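PDB 3FAX: reticulocyte binding protein from Streptococcus agalactiae COH1, which is probably a cell-surface pullulanase of the alpha-amylase family, hydrolysing alpha-1,6 branch linkages in glucans. Local coordinates for residues A43-L48 against W122-Q127; P317-F322 against Q349-L354; S720-V725 against E766-L771. All blocks are in the same frame, centred on the assembly; numbering follows the deposited sequence.

Contact 1. Residues A43-L48 against W122-Q127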
loop_
_atom_site.group_PDB
_atom_site.type_symbol
_atom_site.label_atom_id
_atom_site.label_comp_id
_atom_site.label_asym_id
_atom_site.label_seq_id
_atom_site.Cartn_x
_atom_site.Cartn_y
_atom_site.Cartn_z
ATOM N N ALA A 43 -2.096 1.187 37.082
ATOM C CA ALA A 43 -1.327 0.007 37.466
ATOM C C ALA A 43 -1.299 -1.028 36.343
ATOM O O ALA A 43 -2.330 -1.314 35.729
ATOM C CB ALA A 43 -1.890 -0.608 38.736
ATOM N N GLN A 44 -0.116 -1.586 36.092
ATOM C CA GLN A 44 0.075 -2.597 35.056
ATOM C C GLN A 44 0.952 -3.734 35.564
ATOM O O GLN A 44 2.051 -3.496 36.063
ATOM C CB GLN A 44 0.742 -1.985 33.821
ATOM C CG GLN A 44 -0.005 -0.818 33.182
ATOM C CD GLN A 44 0.645 -0.339 31.884
ATOM O OE1 GLN A 44 1.094 -1.143 31.065
ATOM N NE2 GLN A 44 0.691 0.975 31.696
ATOM N N GLN A 45 0.483 -4.971 35.428
ATOM C CA GLN A 45 1.344 -6.116 35.691
ATOM C C GLN A 45 2.224 -6.355 34.466
ATOM O O GLN A 45 1.713 -6.529 33.354
ATOM C CB GLN A 45 0.540 -7.371 36.035
ATOM C CG GLN A 45 1.425 -8.460 36.643
ATOM C CD GLN A 45 0.678 -9.716 37.043
ATOM O OE1 GLN A 45 1.297 -10.740 37.327
ATOM N NE2 GLN A 45 -0.647 -9.649 37.077
ATOM N N THR A 46 3.538 -6.365 34.685
ATOM C CA THR A 46 4.527 -6.448 33.608
ATOM C C THR A 46 5.163 -7.835 33.469
ATOM O O THR A 46 5.558 -8.222 32.374
ATOM C CB THR A 46 5.629 -5.405 33.815
ATOM O OG1 THR A 46 6.237 -5.593 35.102
ATOM C CG2 THR A 46 5.039 -3.985 33.709
ATOM N N ASP A 47 5.277 -8.573 34.569
ATOM C CA ASP A 47 5.622 -9.999 34.500
ATOM C C ASP A 47 5.094 -10.755 35.728
ATOM O O ASP A 47 4.374 -10.180 36.551
ATOM C CB ASP A 47 7.131 -10.225 34.256
ATOM C CG ASP A 47 8.005 -9.564 35.297
ATOM O OD1 ASP A 47 8.063 -10.055 36.439
ATOM O OD2 ASP A 47 8.660 -8.560 34.968
ATOM N N LEU A 48 5.431 -12.043 35.826
ATOM C CA LEU A 48 4.939 -12.913 36.902
ATOM C C LEU A 48 5.071 -12.319 38.308
ATOM O O LEU A 48 4.246 -12.599 39.176
ATOM C CB LEU A 48 5.653 -14.273 36.855
ATOM C CG LEU A 48 5.008 -15.392 36.019
ATOM C CD1 LEU A 48 4.144 -14.849 34.892
ATOM C CD2 LEU A 48 6.069 -16.340 35.481
ATOM N N TRP A 122 0.905 -5.334 27.199
ATOM C CA TRP A 122 0.871 -6.150 25.979
ATOM C C TRP A 122 2.024 -7.160 25.957
ATOM O O TRP A 122 1.855 -8.283 25.471
ATOM C CB TRP A 122 0.831 -5.291 24.697
ATOM C CG TRP A 122 2.082 -4.502 24.384
ATOM C CD1 TRP A 122 2.303 -3.177 24.642
ATOM C CD2 TRP A 122 3.268 -4.987 23.733
ATOM N NE1 TRP A 122 3.556 -2.815 24.208
ATOM C CE2 TRP A 122 4.166 -3.905 23.643
ATOM C CE3 TRP A 122 3.658 -6.233 23.223
ATOM C CZ2 TRP A 122 5.430 -4.030 23.068
ATOM C CZ3 TRP A 122 4.912 -6.356 22.646
ATOM C CH2 TRP A 122 5.783 -5.262 22.575
ATOM N N GLU A 123 3.178 -6.770 26.501
ATOM C CA GLU A 123 4.313 -7.692 26.627
ATOM C C GLU A 123 3.965 -8.857 27.546
ATOM O O GLU A 123 4.350 -10.004 27.293
ATOM C CB GLU A 123 5.564 -6.986 27.159
ATOM C CG GLU A 123 6.148 -5.930 26.226
ATOM C CD GLU A 123 5.767 -4.504 26.599
ATOM O OE1 GLU A 123 4.767 -4.300 27.321
ATOM O OE2 GLU A 123 6.471 -3.580 26.149
ATOM N N PHE A 124 3.232 -8.564 28.612
ATOM C CA PHE A 124 2.832 -9.597 29.550
ATOM C C PHE A 124 1.751 -10.508 28.952
ATOM O O PHE A 124 1.809 -11.728 29.111
ATOM C CB PHE A 124 2.374 -8.964 30.867
ATOM C CG PHE A 124 2.190 -9.948 31.979
ATOM C CD1 PHE A 124 3.183 -10.862 32.285
ATOM C CD2 PHE A 124 1.026 -9.950 32.733
ATOM C CE1 PHE A 124 3.015 -11.770 33.310
ATOM C CE2 PHE A 124 0.851 -10.851 33.761
ATOM C CZ PHE A 124 1.848 -11.765 34.053
ATOM N N LYS A 125 0.782 -9.919 28.255
ATOM C CA LYS A 125 -0.231 -10.701 27.542
ATOM C C LYS A 125 0.404 -11.631 26.513
ATOM O O LYS A 125 -0.038 -12.766 26.362
ATOM C CB LYS A 125 -1.256 -9.795 26.855
ATOM C CG LYS A 125 -2.184 -9.076 27.810
ATOM C CD LYS A 125 -3.227 -8.263 27.066
ATOM C CE LYS A 125 -4.283 -7.682 28.010
ATOM N NZ LYS A 125 -5.337 -6.916 27.272
ATOM N N ASP A 126 1.435 -11.163 25.811
ATOM C CA ASP A 126 2.196 -12.036 24.910
ATOM C C ASP A 126 2.864 -13.182 25.668
ATOM O O ASP A 126 2.792 -14.337 25.242
ATOM C CB ASP A 126 3.242 -11.247 24.109
ATOM C CG ASP A 126 2.626 -10.454 22.957
ATOM O OD1 ASP A 126 1.429 -10.656 22.666
ATOM O OD2 ASP A 126 3.337 -9.632 22.330
ATOM N N GLN A 127 3.489 -12.865 26.800
ATOM C CA GLN A 127 4.145 -13.875 27.620
ATOM C C GLN A 127 3.178 -14.983 28.009
ATOM O O GLN A 127 3.532 -16.160 27.961
ATOM C CB GLN A 127 4.751 -13.244 28.879
ATOM C CG GLN A 127 5.524 -14.221 29.779
ATOM C CD GLN A 127 5.943 -13.611 31.107
ATOM O OE1 GLN A 127 6.079 -14.316 32.105
ATOM N NE2 GLN A 127 6.141 -12.297 31.128
#
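The ring of F124 has the backbone N of D47 over one face. CD1 of L48 and NE2 of Q127 come in at its edge, in the ring plane. T46 O and L48 N meet the ring obliquely. Strand 43-47 ends in a classic beta bulge, where T46 and D47 both face S50. The helix side is the first turns of helix 122-129, which starts one residue after strand 115-120. The axes of strand 43-47 and helix segment 122-127 approach to 7.1 Å, with 50° between their N-to-C directions. No hydrogen bond joins the two segments.

F124 carries most of the contact. Its CG stands anti to the backbone N (chi1 -169°), and this sends the ring up from the helix to the bulge. F124 CE1 lies 3.3 Å from D47 C, so the packing against the peptide is close. The extended side chain of Q45 crosses the ring obliquely, with Q45 CG 3.8 Å from F124 CE2. The planes of the Q45 amide and the F124 ring are 36° apart.

D47 OD1 bonds both the S50 hydroxyl and the T49 N; T46 OG1 bonds S50 O. Q45 O takes a bond from the hydroxyl of S121, at the join of strand and helix. The contact thus packs the helix on the sheet that it follows. At the more exposed end of the contact Q127 stretches out beside D47 and L48. Q127 NE2 lies 3.9 Å from D47 CB. L48 CD1 sits 3.6 Å from F124 CE1. The same L48 CD1 is 3.4 Å from Q127 OE1.

Contact 2. Residues P317-F322 against Q349-L354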
loop_
_atom_site.group_PDB
_atom_site.type_symbol
_atom_site.label_atom_id
_atom_site.label_comp_id
_atom_site.label_asym_id
_atom_site.label_seq_id
_atom_site.Cartn_x
_atom_site.Cartn_y
_atom_site.Cartn_z
ATOM N N PRO A 317 -6.213 -1.738 -2.705
ATOM C CA PRO A 317 -6.715 -2.709 -1.723
ATOM C C PRO A 317 -7.948 -3.534 -2.157
ATOM O O PRO A 317 -9.056 -2.996 -2.268
ATOM C CB PRO A 317 -7.042 -1.841 -0.503
ATOM C CG PRO A 317 -6.111 -0.681 -0.616
ATOM C CD PRO A 317 -5.928 -0.428 -2.087
ATOM N N VAL A 318 -7.729 -4.832 -2.377
ATOM C CA VAL A 318 -8.790 -5.783 -2.701
ATOM C C VAL A 318 -9.324 -6.490 -1.455
ATOM O O VAL A 318 -10.415 -7.086 -1.498
ATOM C CB VAL A 318 -8.310 -6.844 -3.734
ATOM C CG1 VAL A 318 -7.779 -6.158 -4.967
ATOM C CG2 VAL A 318 -7.238 -7.760 -3.137
ATOM N N LEU A 319 -8.585 -6.439 -0.346
ATOM C CA LEU A 319 -9.132 -6.914 0.942
ATOM C C LEU A 319 -10.325 -6.067 1.339
ATOM O O LEU A 319 -10.433 -4.909 0.933
ATOM C CB LEU A 319 -8.089 -6.891 2.065
ATOM C CG LEU A 319 -6.964 -7.927 1.960
ATOM C CD1 LEU A 319 -6.169 -7.909 3.248
ATOM C CD2 LEU A 319 -7.472 -9.328 1.679
ATOM N N SER A 320 -11.226 -6.653 2.118
ATOM C CA SER A 320 -12.454 -5.975 2.510
ATOM C C SER A 320 -12.150 -4.640 3.175
ATOM O O SER A 320 -11.299 -4.564 4.047
ATOM C CB SER A 320 -13.287 -6.848 3.460
ATOM O OG SER A 320 -14.276 -6.080 4.136
ATOM N N TYR A 321 -12.847 -3.596 2.721
ATOM C CA TYR A 321 -12.823 -2.272 3.340
ATOM C C TYR A 321 -14.232 -1.867 3.754
ATOM O O TYR A 321 -15.214 -2.348 3.192
ATOM C CB TYR A 321 -12.221 -1.226 2.403
ATOM C CG TYR A 321 -12.715 -1.248 0.966
ATOM C CD1 TYR A 321 -13.869 -0.563 0.588
ATOM C CD2 TYR A 321 -11.999 -1.921 -0.021
ATOM C CE1 TYR A 321 -14.309 -0.565 -0.730
ATOM C CE2 TYR A 321 -12.431 -1.936 -1.342
ATOM C CZ TYR A 321 -13.588 -1.251 -1.693
ATOM O OH TYR A 321 -14.021 -1.256 -3.004
ATOM N N PHE A 322 -14.314 -0.949 4.717
ATOM C CA PHE A 322 -15.533 -0.725 5.486
ATOM C C PHE A 322 -16.608 0.116 4.781
ATOM O O PHE A 322 -17.753 -0.322 4.671
ATOM C CB PHE A 322 -15.172 -0.092 6.841
ATOM C CG PHE A 322 -16.300 -0.084 7.831
ATOM C CD1 PHE A 322 -16.405 -1.090 8.789
ATOM C CD2 PHE A 322 -17.263 0.919 7.802
ATOM C CE1 PHE A 322 -17.443 -1.096 9.706
ATOM C CE2 PHE A 322 -18.313 0.921 8.717
ATOM C CZ PHE A 322 -18.403 -0.087 9.669
ATOM N N GLN A 349 -11.283 -3.419 6.836
ATOM C CA GLN A 349 -12.218 -4.141 7.691
ATOM C C GLN A 349 -11.675 -5.520 8.033
ATOM O O GLN A 349 -11.776 -5.967 9.164
ATOM C CB GLN A 349 -13.570 -4.254 7.002
ATOM C CG GLN A 349 -14.594 -5.041 7.783
ATOM C CD GLN A 349 -15.994 -4.771 7.305
ATOM O OE1 GLN A 349 -16.256 -4.763 6.099
ATOM N NE2 GLN A 349 -16.902 -4.534 8.242
ATOM N N SER A 350 -11.092 -6.191 7.050
ATOM C CA SER A 350 -10.490 -7.506 7.255
ATOM C C SER A 350 -9.127 -7.541 6.589
ATOM O O SER A 350 -8.890 -6.841 5.604
ATOM C CB SER A 350 -11.393 -8.598 6.661
ATOM O OG SER A 350 -10.947 -9.894 7.014
ATOM N N TYR A 351 -8.229 -8.355 7.126
ATOM C CA TYR A 351 -6.897 -8.520 6.535
ATOM C C TYR A 351 -6.744 -9.811 5.738
ATOM O O TYR A 351 -5.762 -9.959 5.020
ATOM C CB TYR A 351 -5.812 -8.377 7.604
ATOM C CG TYR A 351 -5.668 -6.933 8.030
ATOM C CD1 TYR A 351 -5.282 -5.967 7.110
ATOM C CD2 TYR A 351 -5.942 -6.527 9.329
ATOM C CE1 TYR A 351 -5.163 -4.660 7.455
ATOM C CE2 TYR A 351 -5.809 -5.200 9.696
ATOM C CZ TYR A 351 -5.425 -4.271 8.747
ATOM O OH TYR A 351 -5.303 -2.951 9.080
ATOM N N PHE A 352 -7.722 -10.715 5.849
ATOM C CA PHE A 352 -7.727 -11.992 5.114
ATOM C C PHE A 352 -8.888 -12.088 4.126
ATOM O O PHE A 352 -8.813 -12.834 3.147
ATOM C CB PHE A 352 -7.881 -13.182 6.070
ATOM C CG PHE A 352 -6.737 -13.381 7.015
ATOM C CD1 PHE A 352 -5.815 -14.409 6.811
ATOM C CD2 PHE A 352 -6.607 -12.578 8.147
ATOM C CE1 PHE A 352 -4.768 -14.622 7.703
ATOM C CE2 PHE A 352 -5.566 -12.778 9.036
ATOM C CZ PHE A 352 -4.639 -13.812 8.810
ATOM N N ALA A 353 -9.981 -11.384 4.416
ATOM C CA ALA A 353 -11.212 -11.536 3.644
ATOM C C ALA A 353 -11.330 -10.474 2.565
ATOM O O ALA A 353 -11.182 -9.284 2.838
ATOM C CB ALA A 353 -12.417 -11.477 4.567
ATOM N N LEU A 354 -11.623 -10.907 1.342
ATOM C CA LEU A 354 -11.708 -9.991 0.210
ATOM C C LEU A 354 -12.961 -9.126 0.289
ATOM O O LEU A 354 -13.927 -9.462 0.972
ATOM C CB LEU A 354 -11.691 -10.754 -1.120
ATOM C CG LEU A 354 -10.420 -11.565 -1.373
ATOM C CD1 LEU A 354 -10.584 -12.468 -2.607
ATOM C CD2 LEU A 354 -9.215 -10.637 -1.514
#
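S320 and A353 make the shortest backbone bond between these two irregular segments. S320 N gives to A353 O at 2.7 Å, nearly straight and in the carbonyl plane. S320 O then takes two donors: Q349 N at 3.0 Å, tilted 35° from the carbonyl plane, and S350 N in a weak bond. S320 is thereby held through both its N and its O. Beside it, L319 and L354 form a single beta bridge. The 349-354 segment is also braced from within: S350 OG accepts from A353 N at 3.1 Å, an ST motif.

The apolar contacts cluster at one end. V318 and L354 lie side by side, with V318 CG2 3.8 Å from L354 CD2. L319 slants across L354, and L319 CD2 is 3.9 Å from L354 CD2.

A third kind of contact is made by the side chains of S320, Q349 and F322. OG of S320 is anti to its own N (chi1 164°), which turns it to the side chain of Q349, 3.5 Å from Q349 CB. The Q349 amide then reaches the F322 ring, the two planes 52° apart.

Both segments belong to the long loop that follows strand 312-315 of the alpha-amylase barrel. The side chain of Y321 is about 7 Å from a bound calcium ion. L372 of helix 365-381 packs on V318 and L354, L445 of helix 432-448 on L319, and Y399 of helix 399-402 on F322.

Contact 3. Residues S720-V725 against E766-L771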
loop_
_atom_site.group_PDB
_atom_site.type_symbol
_atom_site.label_atom_id
_atom_site.label_comp_id
_atom_site.label_asym_id
_atom_site.label_seq_id
_atom_site.Cartn_x
_atom_site.Cartn_y
_atom_site.Cartn_z
ATOM N N SER A 720 27.185 6.542 -16.592
ATOM C CA SER A 720 28.052 7.717 -16.673
ATOM C C SER A 720 27.244 8.976 -16.979
ATOM O O SER A 720 26.195 8.900 -17.623
ATOM C CB SER A 720 29.084 7.507 -17.785
ATOM O OG SER A 720 29.269 6.126 -18.066
ATOM N N LEU A 721 27.741 10.131 -16.533
ATOM C CA LEU A 721 27.076 11.412 -16.788
ATOM C C LEU A 721 27.735 12.122 -17.964
ATOM O O LEU A 721 28.837 12.655 -17.835
ATOM C CB LEU A 721 27.123 12.302 -15.541
ATOM C CG LEU A 721 26.375 13.638 -15.616
ATOM C CD1 LEU A 721 24.910 13.436 -15.983
ATOM C CD2 LEU A 721 26.500 14.380 -14.291
ATOM N N ILE A 722 27.056 12.128 -19.109
ATOM C CA ILE A 722 27.578 12.763 -20.320
ATOM C C ILE A 722 27.621 14.282 -20.171
ATOM O O ILE A 722 28.614 14.913 -20.532
ATOM C CB ILE A 722 26.715 12.441 -21.551
ATOM C CG1 ILE A 722 26.727 10.944 -21.844
ATOM C CG2 ILE A 722 27.208 13.217 -22.766
ATOM C CD1 ILE A 722 25.768 10.553 -22.940
ATOM N N THR A 723 26.543 14.861 -19.647
ATOM C CA THR A 723 26.456 16.309 -19.453
ATOM C C THR A 723 27.032 16.714 -18.102
ATOM O O THR A 723 26.316 16.739 -17.100
ATOM C CB THR A 723 24.999 16.791 -19.515
ATOM O OG1 THR A 723 24.227 16.091 -18.532
ATOM C CG2 THR A 723 24.407 16.548 -20.895
ATOM N N GLU A 724 28.321 17.021 -18.068
ATOM C CA GLU A 724 28.946 17.505 -16.838
ATOM C C GLU A 724 28.791 19.028 -16.748
ATOM O O GLU A 724 28.690 19.716 -17.766
ATOM C CB GLU A 724 30.425 17.079 -16.760
ATOM C CG GLU A 724 30.632 15.609 -16.341
ATOM C CD GLU A 724 32.019 15.070 -16.694
ATOM O OE1 GLU A 724 32.938 15.878 -16.949
ATOM O OE2 GLU A 724 32.186 13.832 -16.709
ATOM N N VAL A 725 28.757 19.542 -15.523
ATOM C CA VAL A 725 28.584 20.972 -15.303
ATOM C C VAL A 725 29.752 21.715 -15.918
ATOM O O VAL A 725 30.892 21.513 -15.513
ATOM C CB VAL A 725 28.506 21.323 -13.810
ATOM C CG1 VAL A 725 28.530 22.836 -13.627
ATOM C CG2 VAL A 725 27.250 20.731 -13.187
ATOM N N GLU A 766 35.391 14.426 -26.400
ATOM C CA GLU A 766 36.288 13.308 -26.668
ATOM C C GLU A 766 35.701 11.982 -26.180
ATOM O O GLU A 766 35.661 11.002 -26.928
ATOM C CB GLU A 766 37.658 13.552 -26.015
ATOM C CG GLU A 766 38.531 14.593 -26.721
ATOM C CD GLU A 766 39.255 14.033 -27.938
ATOM O OE1 GLU A 766 38.574 13.673 -28.922
ATOM O OE2 GLU A 766 40.505 13.957 -27.913
ATOM N N LYS A 767 35.224 11.971 -24.936
ATOM C CA LYS A 767 34.811 10.733 -24.263
ATOM C C LYS A 767 33.590 10.031 -24.882
ATOM O O LYS A 767 33.542 8.801 -24.911
ATOM C CB LYS A 767 34.549 11.004 -22.774
ATOM C CG LYS A 767 34.425 9.739 -21.928
ATOM C CD LYS A 767 34.354 10.054 -20.442
ATOM C CE LYS A 767 34.193 8.782 -19.610
ATOM N NZ LYS A 767 35.418 7.923 -19.623
ATOM N N TYR A 768 32.619 10.803 -25.372
ATOM C CA TYR A 768 31.342 10.243 -25.841
ATOM C C TYR A 768 31.060 10.433 -27.343
ATOM O O TYR A 768 29.972 10.085 -27.809
ATOM C CB TYR A 768 30.174 10.819 -25.015
ATOM C CG TYR A 768 30.255 10.507 -23.530
ATOM C CD1 TYR A 768 29.913 9.249 -23.041
ATOM C CD2 TYR A 768 30.680 11.467 -22.620
ATOM C CE1 TYR A 768 29.996 8.956 -21.685
ATOM C CE2 TYR A 768 30.767 11.185 -21.263
ATOM C CZ TYR A 768 30.423 9.930 -20.800
ATOM O OH TYR A 768 30.511 9.662 -19.451
ATOM N N LYS A 769 32.018 10.959 -28.110
ATOM C CA LYS A 769 31.794 11.150 -29.552
ATOM C C LYS A 769 31.512 9.831 -30.296
ATOM O O LYS A 769 30.886 9.839 -31.352
ATOM C CB LYS A 769 32.947 11.924 -30.222
ATOM C CG LYS A 769 34.305 11.218 -30.286
ATOM C CD LYS A 769 35.338 12.105 -30.996
ATOM C CE LYS A 769 36.597 11.338 -31.399
ATOM N NZ LYS A 769 37.329 10.780 -30.226
ATOM N N HIS A 770 31.958 8.710 -29.734
ATOM C CA HIS A 770 31.670 7.379 -30.287
ATOM C C HIS A 770 30.172 7.053 -30.385
ATOM O O HIS A 770 29.779 6.167 -31.144
ATOM C CB HIS A 770 32.345 6.306 -29.437
ATOM C CG HIS A 770 31.761 6.177 -28.068
ATOM N ND1 HIS A 770 30.829 5.215 -27.745
ATOM C CD2 HIS A 770 31.956 6.904 -26.943
ATOM C CE1 HIS A 770 30.487 5.345 -26.476
ATOM N NE2 HIS A 770 31.154 6.364 -25.966
ATOM N N LEU A 771 29.350 7.750 -29.605
ATOM C CA LEU A 771 27.898 7.590 -29.675
ATOM C C LEU A 771 27.350 7.854 -31.077
ATOM O O LEU A 771 26.394 7.205 -31.497
ATOM C CB LEU A 771 27.202 8.520 -28.675
ATOM C CG LEU A 771 27.319 8.169 -27.187
ATOM C CD1 LEU A 771 26.873 9.343 -26.315
ATOM C CD2 LEU A 771 26.510 6.922 -26.860
#
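I722 CG1 and Y768 CG both stand anti to their own carbonyl carbons (chi1 -63° and -61°), which brings the isoleucine methylene over the tyrosine ring. I722 CG1 is 3.7 Å from the centroid of the Y768 ring and only 7° off the normal, a CH-pi contact over the centre of the face. CG2 of I722 touches the same ring, 3.9 Å from Y768 CD2. CG of the preceding K767 lies on the opposite face, offset from the centre.

The far end of the tyrosine points at the strand. S720 CB comes to the ring edge, near its plane, 3.1 Å from Y768 OH. L771 adds a second apolar touch. L771 CD1 and I722 CD1 meet tip to tip at 3.8 Å. No hydrogen bond crosses between the segments.

This is mostly apolar packing inside the SpuA C-terminal family region. Strand 720-721 is an outermost strand of a five-stranded antiparallel sheet and pairs with strand 736-742 next to it. Q740 of that strand touches Y768 and L771, and A750 of strand 748-754 touches I722 and L771. The side chain of L721 touches Q545 and F548 of helix 544-551.

In the fold
The three contacts follow one another along the chain; none nests in or crosses another. Contact 1 comes first. It closes a loop of 73 residues, 32 of them in strands, and ties the first strand of the N-terminal sheet to helix 122-129. Contact 2 opens after the chain has entered the barrel. It closes a 26-residue excursion without helix or strand, between strand 312-315 and helix 365-381. Contact 3 closes a 40-residue loop near the C terminus and joins the edge of the last sheet to helix 765-768. The centres of contacts 1 and 3 are about 64 Å apart. Contact 2 lies nearer the chain centre than the other two, and no two contacts touch.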